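Local coordinates for hypothetical Membrane Spanning Protein (Bacillus cereus, PDB 2FB5), which condenses two ATP molecules into cyclic di-AMP as one of three paralogous diadenylate cyclases, and is required for efficient spore formation, at residues Ile151-Thr155 with Arg169-Leu174. Sequence-based numbering, arbitrary orientation.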
ATOM      1  N   ILE A 151       0.640  -6.214  34.412  1.00 23.27           N
ATOM      2  CA  ILE A 151       1.390  -5.024  34.832  1.00 24.26           C
ATOM      3  C   ILE A 151       2.220  -4.467  33.675  1.00 24.06           C
ATOM      4  O   ILE A 151       3.020  -5.189  33.075  1.00 24.64           O
ATOM      5  CB  ILE A 151       2.322  -5.344  36.021  1.00 24.57           C
ATOM      6  CG1 ILE A 151       1.492  -5.824  37.217  1.00 26.41           C
ATOM      7  CG2 ILE A 151       3.173  -4.104  36.410  1.00 25.30           C
ATOM      8  CD1 ILE A 151       2.304  -6.565  38.267  1.00 31.60           C
ATOM      9  N   LEU A 152       2.020  -3.186  33.373  1.00 23.45           N
ATOM     10  CA  LEU A 152       2.728  -2.486  32.300  1.00 23.82           C
ATOM     11  C   LEU A 152       3.750  -1.512  32.886  1.00 24.03           C
ATOM     12  O   LEU A 152       3.580  -1.085  34.026  1.00 23.39           O
ATOM     13  CB  LEU A 152       1.735  -1.659  31.501  1.00 23.62           C
ATOM     14  CG  LEU A 152       0.959  -2.298  30.351  1.00 24.97           C
ATOM     15  CD1 LEU A 152       0.543  -3.730  30.649  1.00 21.94           C
ATOM     16  CD2 LEU A 152      -0.238  -1.420  30.007  1.00 22.68           C
ATOM     17  N   PRO A 153       4.780  -1.127  32.097  1.00 24.67           N
ATOM     18  CA  PRO A 153       5.727  -0.095  32.585  1.00 26.00           C
ATOM     19  C   PRO A 153       5.034   1.275  32.635  1.00 26.95           C
ATOM     20  O   PRO A 153       4.197   1.572  31.779  1.00 26.91           O
ATOM     21  CB  PRO A 153       6.842  -0.113  31.530  1.00 25.71           C
ATOM     22  CG  PRO A 153       6.152  -0.577  30.284  1.00 25.21           C
ATOM     23  CD  PRO A 153       5.124  -1.583  30.734  1.00 24.48           C
ATOM     24  N   LEU A 154       5.331   2.071  33.656  1.00 28.22           N
ATOM     25  CA  LEU A 154       4.709   3.384  33.786  1.00 30.28           C
ATOM     26  C   LEU A 154       5.626   4.420  33.172  1.00 31.69           C
ATOM     27  O   LEU A 154       6.841   4.354  33.378  1.00 31.23           O
ATOM     28  CB  LEU A 154       4.473   3.730  35.261  1.00 30.41           C
ATOM     29  CG  LEU A 154       3.657   2.775  36.126  1.00 31.46           C
ATOM     30  CD1 LEU A 154       3.663   3.261  37.571  1.00 32.58           C
ATOM     31  CD2 LEU A 154       2.232   2.641  35.593  1.00 31.48           C
ATOM     32  N   THR A 155       5.068   5.375  32.429  1.00 33.32           N
ATOM     33  CA  THR A 155       5.900   6.460  31.908  1.00 36.08           C
ATOM     34  C   THR A 155       6.575   7.239  33.042  1.00 38.45           C
ATOM     35  O   THR A 155       5.978   7.445  34.099  1.00 38.76           O
ATOM     36  CB  THR A 155       5.135   7.435  30.990  1.00 35.39           C
ATOM     37  OG1 THR A 155       6.064   8.358  30.411  1.00 33.96           O
ATOM     38  CG2 THR A 155       4.044   8.205  31.746  1.00 35.32           C
ATOM     39  N   ARG A 169      -0.810   6.438  32.906  1.00 26.34           N
ATOM     40  CA  ARG A 169       0.654   6.371  32.851  1.00 26.37           C
ATOM     41  C   ARG A 169       1.176   5.025  32.345  1.00 25.58           C
ATOM     42  O   ARG A 169       2.244   4.970  31.743  1.00 25.60           O
ATOM     43  CB  ARG A 169       1.257   6.673  34.222  1.00 26.82           C
ATOM     44  CG  ARG A 169       1.029   8.092  34.714  1.00 29.37           C
ATOM     45  CD  ARG A 169       1.614   8.251  36.126  1.00 35.04           C
ATOM     46  NE  ARG A 169       3.065   8.006  36.129  1.00 40.60           N
ATOM     47  CZ  ARG A 169       3.763   7.554  37.174  1.00 42.97           C
ATOM     48  NH1 ARG A 169       3.159   7.285  38.332  1.00 44.39           N
ATOM     49  NH2 ARG A 169       5.072   7.360  37.059  1.00 43.63           N
ATOM     50  N   ALA A 170       0.435   3.947  32.604  1.00 25.04           N
ATOM     51  CA  ALA A 170       0.818   2.606  32.138  1.00 24.83           C
ATOM     52  C   ALA A 170       0.606   2.477  30.630  1.00 24.88           C
ATOM     53  O   ALA A 170       1.412   1.859  29.926  1.00 24.53           O
ATOM     54  CB  ALA A 170       0.020   1.537  32.877  1.00 24.52           C
ATOM     55  N   ALA A 171      -0.494   3.056  30.151  1.00 24.33           N
ATOM     56  CA  ALA A 171      -0.791   3.103  28.737  1.00 24.62           C
ATOM     57  C   ALA A 171       0.299   3.868  27.993  1.00 24.93           C
ATOM     58  O   ALA A 171       0.856   3.379  27.009  1.00 24.21           O
ATOM     59  CB  ALA A 171      -2.146   3.754  28.508  1.00 24.83           C
ATOM     60  N   ILE A 172       0.592   5.074  28.472  1.00 24.98           N
ATOM     61  CA  ILE A 172       1.627   5.896  27.864  1.00 25.42           C
ATOM     62  C   ILE A 172       2.943   5.141  27.926  1.00 24.81           C
ATOM     63  O   ILE A 172       3.660   5.064  26.927  1.00 25.66           O
ATOM     64  CB  ILE A 172       1.738   7.292  28.536  1.00 25.03           C
ATOM     65  CG1 ILE A 172       0.428   8.066  28.335  1.00 25.37           C
ATOM     66  CG2 ILE A 172       2.899   8.086  27.947  1.00 25.28           C
ATOM     67  CD1 ILE A 172       0.330   9.344  29.169  1.00 26.24           C
ATOM     68  N   GLY A 173       3.222   4.546  29.082  1.00 24.57           N
ATOM     69  CA  GLY A 173       4.492   3.855  29.331  1.00 23.72           C
ATOM     70  C   GLY A 173       4.738   2.697  28.382  1.00 23.37           C
ATOM     71  O   GLY A 173       5.837   2.546  27.852  1.00 22.57           O
ATOM     72  N   LEU A 174       3.709   1.876  28.149  1.00 22.56           N
ATOM     73  CA  LEU A 174       3.847   0.771  27.210  1.00 21.92           C
ATOM     74  C   LEU A 174       3.975   1.284  25.769  1.00 22.27           C
ATOM     75  O   LEU A 174       4.745   0.732  24.963  1.00 22.04           O
ATOM     76  CB  LEU A 174       2.672  -0.231  27.323  1.00 21.40           C
ATOM     77  CG  LEU A 174       2.877  -1.467  26.435  1.00 20.99           C
ATOM     78  CD1 LEU A 174       4.148  -2.260  26.831  1.00 21.32           C
ATOM     79  CD2 LEU A 174       1.632  -2.380  26.378  1.00 21.29           C
TER
HETATM   80  O   HOH W   1       4.880  10.377  34.795  1.00 57.57           O
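Two amides grip the carbonyl oxygen of Arg-169 from opposite faces of its plane: Gly-173 N through the regular helical bond, and Thr-155 N from the loop at 2.9 Å, nearly straight at 170°. The same arginine returns the bond with its side chain. Bent at chi3 (61°), it folds over Leu-154 and sets NH2 3.1 Å from Thr-155 O, which lies close to the guanidinium plane, while Leu-154 CD1 packs over one face toward the rim. A water donates to Thr-155 O and accepts a weak bond from Arg-169 NE. With no side chain on Gly-173, the loop backbone rides directly on the helix: Pro-153 O sits 3.4 Å from Gly-173 CA in a CA-H...O contact. Thr-155 rests CB and CG2 against Ile-172 CG2, and its OG1, anti to the backbone N (chi1 -173°), hydrogen-bonds with Glu-176 OE2 and Ser-157 N. Leu-154 CD2 meets Ala-170 CB at 3.7 Å. Deeper, Leu-152 wedges between Ala-170 and Leu-174, its CG 4.0 Å from Leu-174 CD2; both leucines also touch Val-97 of strand 94-98. The loop leaving strand 144-150 is thus strapped across helix 166-175, which packs on the mixed sheet through Ala-171 and Leu-174, an alpha/beta arrangement within the DisA-type nucleotide-binding domain of diadenylate cyclases.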